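PDB 1NI3: Obg-like ATPase 1 from Schizosaccharomyces pombe, which hydrolyses ATP, and GTP less efficiently, with magnesium as cofactor, and negatively regulates the G2/M transition of the cell cycle. Local coordinates for residues A[69-73]-A[352-356]; A[348-352]-A[377-381]. All coordinates share one frame; numbering follows the deposited sequence.

Contact 1. Residues A[69-73]-A[352-356]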
ATOM      1  N   ARG A  69      -3.752  16.137 -10.116  1.00 41.88           N
ATOM      2  CA  ARG A  69      -3.286  17.391  -9.560  1.00 42.17           C
ATOM      3  C   ARG A  69      -1.849  17.596 -10.037  1.00 42.33           C
ATOM      4  O   ARG A  69      -1.510  18.647 -10.583  1.00 44.02           O
ATOM      5  CB  ARG A  69      -3.342  17.352  -8.039  1.00 42.51           C
ATOM      6  CG  ARG A  69      -4.738  17.171  -7.486  1.00 48.11           C
ATOM      7  CD  ARG A  69      -4.685  17.156  -5.976  1.00 52.03           C
ATOM      8  NE  ARG A  69      -5.583  16.162  -5.402  1.00 56.93           N
ATOM      9  CZ  ARG A  69      -5.615  15.868  -4.107  1.00 57.62           C
ATOM     10  NH1 ARG A  69      -4.799  16.495  -3.270  1.00 55.04           N
ATOM     11  NH2 ARG A  69      -6.456  14.951  -3.649  1.00 60.58           N
ATOM     12  N   PHE A  70      -1.002  16.591  -9.833  1.00 41.54           N
ATOM     13  CA  PHE A  70       0.384  16.677 -10.271  1.00 38.30           C
ATOM     14  C   PHE A  70       0.391  17.018 -11.766  1.00 40.39           C
ATOM     15  O   PHE A  70       1.167  17.870 -12.218  1.00 39.64           O
ATOM     16  CB  PHE A  70       1.085  15.339 -10.040  1.00 36.29           C
ATOM     17  CG  PHE A  70       2.520  15.321 -10.496  1.00 33.46           C
ATOM     18  CD1 PHE A  70       3.481  16.080  -9.843  1.00 30.78           C
ATOM     19  CD2 PHE A  70       2.902  14.593 -11.615  1.00 29.38           C
ATOM     20  CE1 PHE A  70       4.793  16.115 -10.301  1.00 29.23           C
ATOM     21  CE2 PHE A  70       4.214  14.627 -12.075  1.00 28.84           C
ATOM     22  CZ  PHE A  70       5.161  15.391 -11.419  1.00 26.47           C
ATOM     23  N   ASP A  71      -0.479  16.346 -12.519  1.00 39.46           N
ATOM     24  CA  ASP A  71      -0.606  16.567 -13.952  1.00 39.88           C
ATOM     25  C   ASP A  71      -0.781  18.037 -14.286  1.00 39.60           C
ATOM     26  O   ASP A  71       0.004  18.607 -15.042  1.00 35.17           O
ATOM     27  CB  ASP A  71      -1.812  15.804 -14.490  1.00 43.56           C
ATOM     28  CG  ASP A  71      -1.627  14.305 -14.455  1.00 46.08           C
ATOM     29  OD1 ASP A  71      -0.581  13.847 -13.979  1.00 52.40           O
ATOM     30  OD2 ASP A  71      -2.549  13.583 -14.896  1.00 48.40           O
ATOM     31  N   TRP A  72      -1.843  18.622 -13.728  1.00 42.95           N
ATOM     32  CA  TRP A  72      -2.202  20.030 -13.928  1.00 43.43           C
ATOM     33  C   TRP A  72      -1.062  20.959 -13.541  1.00 41.44           C
ATOM     34  O   TRP A  72      -0.628  21.805 -14.323  1.00 41.86           O
ATOM     35  CB  TRP A  72      -3.438  20.396 -13.086  1.00 44.42           C
ATOM     36  CG  TRP A  72      -3.884  21.842 -13.273  1.00 49.57           C
ATOM     37  CD1 TRP A  72      -4.690  22.337 -14.265  1.00 49.57           C
ATOM     38  CD2 TRP A  72      -3.462  22.977 -12.505  1.00 48.76           C
ATOM     39  NE1 TRP A  72      -4.792  23.694 -14.152  1.00 49.46           N
ATOM     40  CE2 TRP A  72      -4.054  24.114 -13.070  1.00 47.47           C
ATOM     41  CE3 TRP A  72      -2.660  23.133 -11.362  1.00 52.54           C
ATOM     42  CZ2 TRP A  72      -3.843  25.399 -12.586  1.00 49.87           C
ATOM     43  CZ3 TRP A  72      -2.448  24.413 -10.869  1.00 52.17           C
ATOM     44  CH2 TRP A  72      -3.054  25.532 -11.476  1.00 52.81           C
ATOM     45  N   LEU A  73      -0.595  20.797 -12.310  1.00 40.22           N
ATOM     46  CA  LEU A  73       0.490  21.606 -11.809  1.00 41.91           C
ATOM     47  C   LEU A  73       1.652  21.561 -12.777  1.00 42.87           C
ATOM     48  O   LEU A  73       2.270  22.579 -13.053  1.00 46.60           O
ATOM     49  CB  LEU A  73       0.914  21.136 -10.413  1.00 41.52           C
ATOM     50  CG  LEU A  73      -0.029  21.471  -9.250  1.00 39.03           C
ATOM     51  CD1 LEU A  73       0.459  20.776  -7.992  1.00 41.39           C
ATOM     52  CD2 LEU A  73      -0.076  22.979  -9.039  1.00 39.70           C
ATOM     53  N   TYR A 352      -4.376  23.455  -3.236  1.00 55.71           N
ATOM     54  CA  TYR A 352      -4.518  23.147  -4.649  1.00 53.19           C
ATOM     55  C   TYR A 352      -5.742  23.817  -5.269  1.00 53.34           C
ATOM     56  O   TYR A 352      -5.651  24.412  -6.351  1.00 52.66           O
ATOM     57  CB  TYR A 352      -4.609  21.640  -4.851  1.00 48.38           C
ATOM     58  CG  TYR A 352      -4.833  21.265  -6.287  1.00 45.35           C
ATOM     59  CD1 TYR A 352      -3.819  21.410  -7.241  1.00 43.67           C
ATOM     60  CD2 TYR A 352      -6.077  20.805  -6.709  1.00 43.75           C
ATOM     61  CE1 TYR A 352      -4.050  21.104  -8.588  1.00 41.30           C
ATOM     62  CE2 TYR A 352      -6.314  20.502  -8.044  1.00 45.02           C
ATOM     63  CZ  TYR A 352      -5.295  20.654  -8.981  1.00 42.13           C
ATOM     64  OH  TYR A 352      -5.547  20.369 -10.305  1.00 43.32           O
ATOM     65  N   GLN A 353      -6.876  23.743  -4.579  1.00 51.48           N
ATOM     66  CA  GLN A 353      -8.102  24.333  -5.100  1.00 51.30           C
ATOM     67  C   GLN A 353      -7.979  25.824  -5.410  1.00 51.92           C
ATOM     68  O   GLN A 353      -8.480  26.297  -6.431  1.00 49.98           O
ATOM     69  CB  GLN A 353      -9.251  24.107  -4.118  1.00 49.88           C
ATOM     70  CG  GLN A 353     -10.615  24.333  -4.742  1.00 47.08           C
ATOM     71  CD  GLN A 353     -10.763  23.579  -6.047  1.00 47.42           C
ATOM     72  OE1 GLN A 353     -10.403  24.087  -7.109  1.00 47.84           O
ATOM     73  NE2 GLN A 353     -11.277  22.355  -5.975  1.00 47.31           N
ATOM     74  N   ASP A 354      -7.313  26.566  -4.533  1.00 51.58           N
ATOM     75  CA  ASP A 354      -7.155  27.991  -4.755  1.00 52.90           C
ATOM     76  C   ASP A 354      -6.251  28.216  -5.959  1.00 55.05           C
ATOM     77  O   ASP A 354      -6.623  28.924  -6.900  1.00 57.43           O
ATOM     78  CB  ASP A 354      -6.567  28.666  -3.520  1.00 52.68           C
ATOM     79  CG  ASP A 354      -7.415  28.453  -2.295  1.00 55.78           C
ATOM     80  OD1 ASP A 354      -8.665  28.399  -2.452  1.00 53.26           O
ATOM     81  OD2 ASP A 354      -6.840  28.341  -1.180  1.00 55.68           O
ATOM     82  N   LEU A 355      -5.066  27.610  -5.938  1.00 55.47           N
ATOM     83  CA  LEU A 355      -4.137  27.759  -7.040  1.00 53.23           C
ATOM     84  C   LEU A 355      -4.793  27.327  -8.337  1.00 53.19           C
ATOM     85  O   LEU A 355      -4.611  27.970  -9.364  1.00 51.97           O
ATOM     86  CB  LEU A 355      -2.878  26.926  -6.798  1.00 54.21           C
ATOM     87  CG  LEU A 355      -1.781  27.135  -7.851  1.00 55.77           C
ATOM     88  CD1 LEU A 355      -1.293  28.568  -7.803  1.00 54.69           C
ATOM     89  CD2 LEU A 355      -0.624  26.191  -7.593  1.00 57.15           C
ATOM     90  N   PHE A 356      -5.562  26.242  -8.293  1.00 54.12           N
ATOM     91  CA  PHE A 356      -6.216  25.755  -9.503  1.00 56.47           C
ATOM     92  C   PHE A 356      -7.281  26.716  -9.993  1.00 58.95           C
ATOM     93  O   PHE A 356      -7.599  26.756 -11.187  1.00 58.84           O
ATOM     94  CB  PHE A 356      -6.873  24.401  -9.272  1.00 54.92           C
ATOM     95  CG  PHE A 356      -7.757  23.970 -10.404  1.00 54.09           C
ATOM     96  CD1 PHE A 356      -7.216  23.662 -11.647  1.00 53.57           C
ATOM     97  CD2 PHE A 356      -9.136  23.923 -10.245  1.00 55.36           C
ATOM     98  CE1 PHE A 356      -8.042  23.314 -12.727  1.00 54.44           C
ATOM     99  CE2 PHE A 356      -9.968  23.576 -11.314  1.00 56.47           C
ATOM    100  CZ  PHE A 356      -9.422  23.274 -12.553  1.00 54.12           C
TER
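The Phe356 ring turns its edge to a face of Trp72, an edge-to-face pair with the planes 78° apart. Phe356 CD1 and CE1 lie over the pyrrole part, CD1 3.5 Å from Trp72 NE1, while Phe356 CA lies over the six-membered ring; the broad indole thus suits its place by offering one face to both, and the phenylalanine by its apolar C-H edge. Tyr352 is covered on both faces: Arg69 CG makes a CH-pi contact 3.8 Å from the ring centroid, and Phe356 CB sits opposite. Leu73 CG comes to the tyrosine's edge. The Trp72 and Tyr352 rings meet obliquely, neither stacked nor edge-to-face, with Trp72 CE3 3.7 Å from Tyr352 CE1. CG anti to the backbone N (chi1 177°) puts the Tyr352 hydroxyl beside Trp72 CB. Arginine fits because its aliphatic stem covers the ring while its NH1 probably hydrogen-bonds Ser381. Leu73 CD2 and Leu355 CD2, branched apolar groups fitted to a buried spot, meet at 3.6 Å. No hydrogen bond joins these segments. The whole is an aromatic cluster between helical segments 69-73 and 352-356, whose axes run 34° apart, joining the OBG-type G region to the TGS region.

Contact 2. Residues A[348-352]-A[377-381]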
ATOM      1  N   GLU A 348       4.643  28.689   3.867  1.00 65.18           N
ATOM      2  CA  GLU A 348       3.676  29.257   2.935  1.00 63.19           C
ATOM      3  C   GLU A 348       2.936  28.178   2.160  1.00 59.53           C
ATOM      4  O   GLU A 348       3.515  27.500   1.313  1.00 55.45           O
ATOM      5  CB  GLU A 348       4.386  30.232   1.986  1.00 65.51           C
ATOM      6  CG  GLU A 348       4.521  31.639   2.553  1.00 67.82           C
ATOM      7  CD  GLU A 348       5.852  32.281   2.235  1.00 70.95           C
ATOM      8  OE1 GLU A 348       6.204  32.390   1.041  1.00 73.61           O
ATOM      9  OE2 GLU A 348       6.549  32.689   3.189  1.00 71.42           O
ATOM     10  N   ILE A 349       1.649  28.038   2.468  1.00 57.40           N
ATOM     11  CA  ILE A 349       0.778  27.046   1.841  1.00 56.64           C
ATOM     12  C   ILE A 349      -0.166  27.679   0.832  1.00 57.51           C
ATOM     13  O   ILE A 349      -0.556  28.838   0.963  1.00 57.69           O
ATOM     14  CB  ILE A 349      -0.070  26.289   2.904  1.00 56.55           C
ATOM     15  CG1 ILE A 349       0.650  25.012   3.330  1.00 55.86           C
ATOM     16  CG2 ILE A 349      -1.453  25.957   2.362  1.00 54.63           C
ATOM     17  CD1 ILE A 349       1.989  25.249   4.004  1.00 59.02           C
HETATM   18  N   MSE A 350      -0.551  26.899  -0.167  1.00 58.90           N
HETATM   19  CA  MSE A 350      -1.439  27.390  -1.200  1.00 60.90           C
HETATM   20  C   MSE A 350      -2.276  26.187  -1.660  1.00 60.67           C
HETATM   21  O   MSE A 350      -1.886  25.451  -2.561  1.00 61.22           O
HETATM   22  CB  MSE A 350      -0.566  27.990  -2.312  1.00 62.58           C
HETATM   23  CG  MSE A 350      -1.290  28.658  -3.461  1.00 68.86           C
HETATM   24 SE   MSE A 350      -0.097  29.684  -4.642  1.00 78.33          SE
HETATM   25  CE  MSE A 350       1.559  28.686  -4.467  1.00 74.90           C
ATOM     26  N   HIS A 351      -3.414  25.985  -0.996  1.00 58.81           N
ATOM     27  CA  HIS A 351      -4.317  24.872  -1.290  1.00 58.79           C
ATOM     28  C   HIS A 351      -4.517  24.693  -2.777  1.00 57.35           C
ATOM     29  O   HIS A 351      -4.806  25.648  -3.492  1.00 57.59           O
ATOM     30  CB  HIS A 351      -5.680  25.070  -0.613  1.00 60.67           C
ATOM     31  CG  HIS A 351      -5.616  25.056   0.880  1.00 64.88           C
ATOM     32  ND1 HIS A 351      -4.450  24.840   1.576  1.00 67.23           N
ATOM     33  CD2 HIS A 351      -6.587  25.226   1.820  1.00 65.63           C
ATOM     34  CE1 HIS A 351      -4.694  24.876   2.875  1.00 64.85           C
ATOM     35  NE2 HIS A 351      -5.987  25.110   3.043  1.00 65.52           N
ATOM     36  N   TYR A 352      -4.376  23.455  -3.236  1.00 55.71           N
ATOM     37  CA  TYR A 352      -4.518  23.147  -4.649  1.00 53.19           C
ATOM     38  C   TYR A 352      -5.742  23.817  -5.269  1.00 53.34           C
ATOM     39  O   TYR A 352      -5.651  24.412  -6.351  1.00 52.66           O
ATOM     40  CB  TYR A 352      -4.609  21.640  -4.851  1.00 48.38           C
ATOM     41  CG  TYR A 352      -4.833  21.265  -6.287  1.00 45.35           C
ATOM     42  CD1 TYR A 352      -3.819  21.410  -7.241  1.00 43.67           C
ATOM     43  CD2 TYR A 352      -6.077  20.805  -6.709  1.00 43.75           C
ATOM     44  CE1 TYR A 352      -4.050  21.104  -8.588  1.00 41.30           C
ATOM     45  CE2 TYR A 352      -6.314  20.502  -8.044  1.00 45.02           C
ATOM     46  CZ  TYR A 352      -5.295  20.654  -8.981  1.00 42.13           C
ATOM     47  OH  TYR A 352      -5.547  20.369 -10.305  1.00 43.32           O
ATOM     48  N   TYR A 377      -0.061  23.027  12.040  1.00 67.56           N
ATOM     49  CA  TYR A 377      -0.858  22.900  10.825  1.00 65.17           C
ATOM     50  C   TYR A 377      -0.696  21.538  10.179  1.00 65.14           C
ATOM     51  O   TYR A 377       0.410  21.144   9.805  1.00 62.65           O
ATOM     52  CB  TYR A 377      -0.477  23.968   9.794  1.00 64.00           C
ATOM     53  CG  TYR A 377      -1.197  23.786   8.470  1.00 61.22           C
ATOM     54  CD1 TYR A 377      -2.561  24.056   8.357  1.00 59.22           C
ATOM     55  CD2 TYR A 377      -0.526  23.302   7.338  1.00 59.68           C
ATOM     56  CE1 TYR A 377      -3.239  23.851   7.162  1.00 54.95           C
ATOM     57  CE2 TYR A 377      -1.210  23.087   6.133  1.00 55.27           C
ATOM     58  CZ  TYR A 377      -2.569  23.364   6.056  1.00 54.51           C
ATOM     59  OH  TYR A 377      -3.271  23.140   4.887  1.00 48.60           O
ATOM     60  N   VAL A 378      -1.807  20.824  10.045  1.00 64.68           N
ATOM     61  CA  VAL A 378      -1.779  19.523   9.399  1.00 66.18           C
ATOM     62  C   VAL A 378      -1.953  19.777   7.913  1.00 65.22           C
ATOM     63  O   VAL A 378      -2.941  20.383   7.489  1.00 64.23           O
ATOM     64  CB  VAL A 378      -2.905  18.593   9.902  1.00 66.42           C
ATOM     65  CG1 VAL A 378      -2.574  18.087  11.292  1.00 66.35           C
ATOM     66  CG2 VAL A 378      -4.226  19.343   9.912  1.00 68.36           C
HETATM   67  N   MSE A 379      -0.972  19.331   7.131  1.00 64.37           N
HETATM   68  CA  MSE A 379      -0.990  19.513   5.684  1.00 62.18           C
HETATM   69  C   MSE A 379      -2.282  18.985   5.079  1.00 61.92           C
HETATM   70  O   MSE A 379      -2.945  18.110   5.640  1.00 61.65           O
HETATM   71  CB  MSE A 379       0.201  18.788   5.049  1.00 62.65           C
HETATM   72  CG  MSE A 379       1.555  19.200   5.588  1.00 67.07           C
HETATM   73 SE   MSE A 379       1.980  21.043   5.162  1.00 70.70          SE
HETATM   74  CE  MSE A 379       2.873  20.801   3.459  1.00 70.60           C
ATOM     75  N   GLU A 380      -2.640  19.528   3.927  1.00 60.85           N
ATOM     76  CA  GLU A 380      -3.841  19.089   3.254  1.00 60.27           C
ATOM     77  C   GLU A 380      -3.446  18.539   1.889  1.00 59.24           C
ATOM     78  O   GLU A 380      -2.664  19.145   1.151  1.00 59.45           O
ATOM     79  CB  GLU A 380      -4.816  20.253   3.129  1.00 64.13           C
ATOM     80  CG  GLU A 380      -5.271  20.780   4.492  1.00 67.06           C
ATOM     81  CD  GLU A 380      -6.158  22.002   4.397  1.00 68.83           C
ATOM     82  OE1 GLU A 380      -7.183  21.955   3.684  1.00 68.77           O
ATOM     83  OE2 GLU A 380      -5.823  23.016   5.044  1.00 71.42           O
ATOM     84  N   SER A 381      -3.969  17.360   1.580  1.00 57.54           N
ATOM     85  CA  SER A 381      -3.676  16.685   0.333  1.00 54.35           C
ATOM     86  C   SER A 381      -3.741  17.650  -0.828  1.00 52.82           C
ATOM     87  O   SER A 381      -4.760  18.294  -1.049  1.00 53.02           O
ATOM     88  CB  SER A 381      -4.671  15.547   0.115  1.00 54.23           C
ATOM     89  OG  SER A 381      -4.294  14.760  -0.995  1.00 53.62           O
TER
HETATM   90  O   HOH W   1      -4.586  21.511  -1.044  1.00 27.91           O
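His351 and Tyr377 point their side chains at each other from opposite directions, and Glu380 comes across the imidazole obliquely, its carboxylate plane turned 66° from the ring. They meet in the ubiquitin-like TGS region, where the end of strand 346-350, the middle of a three-stranded antiparallel sheet, faces the loop between strands 372-374 and 384-386. His351 occupies the N-cap position of helix 352-358; its CG stands anti to the carbonyl carbon (chi1 -65°), carrying the ring to the loop. There Glu380 OE2 lies 2.9 Å from His351 NE2, but the angle is too poor for a hydrogen bond. Tyr377 OH, close to His351 CE1, has a single proton and two possible acceptors, Glu380 OE2 at 2.6 Å and Asp383 OD2, and the geometry does not settle which takes it. The nearby Glu380 carboxylate would probably favour a protonated imidazole, and histidine suits the spot by setting polar ring nitrogens at the end of a short side chain. Replacing it with a leucine would probably remove the imidazole nitrogen beside Glu380 OE2, leaving an apolar chain against the carboxylate and the Tyr377 hydroxyl. Beside this polar group, Ile349 sets its CG1 3.9 Å from Tyr377 CE2, and its CD1 reaches the selenium of selenomethionine Met379, an apolar patch suited to a buried position. Farther along, one water bridges the backbones, accepting from Tyr352 N at 2.9 Å and donating to Ser381 O at 3.2 Å.

How the contacts relate
Contacts 1 and 2 have centres about 12 Å apart and share Tyr352, whose side chain serves the first while its backbone N serves the second. Strand 346-350 runs straight into helix 352-358, so the same turn of chain supplies one side of each. Two further links tie them: Arg69 NH1 probably hydrogen-bonds Ser381 OG at 2.9 Å, joining helix 68-77 directly to the loop of contact 2, and Leu355 CD1 packs on Met350 SE at 3.6 Å. Whereas contact 1 brings together parts of the chain 279 residues apart, contact 2 stays within the TGS region. Both are away from the predicted nucleotide-binding residues, such as Lys33 and Ser34.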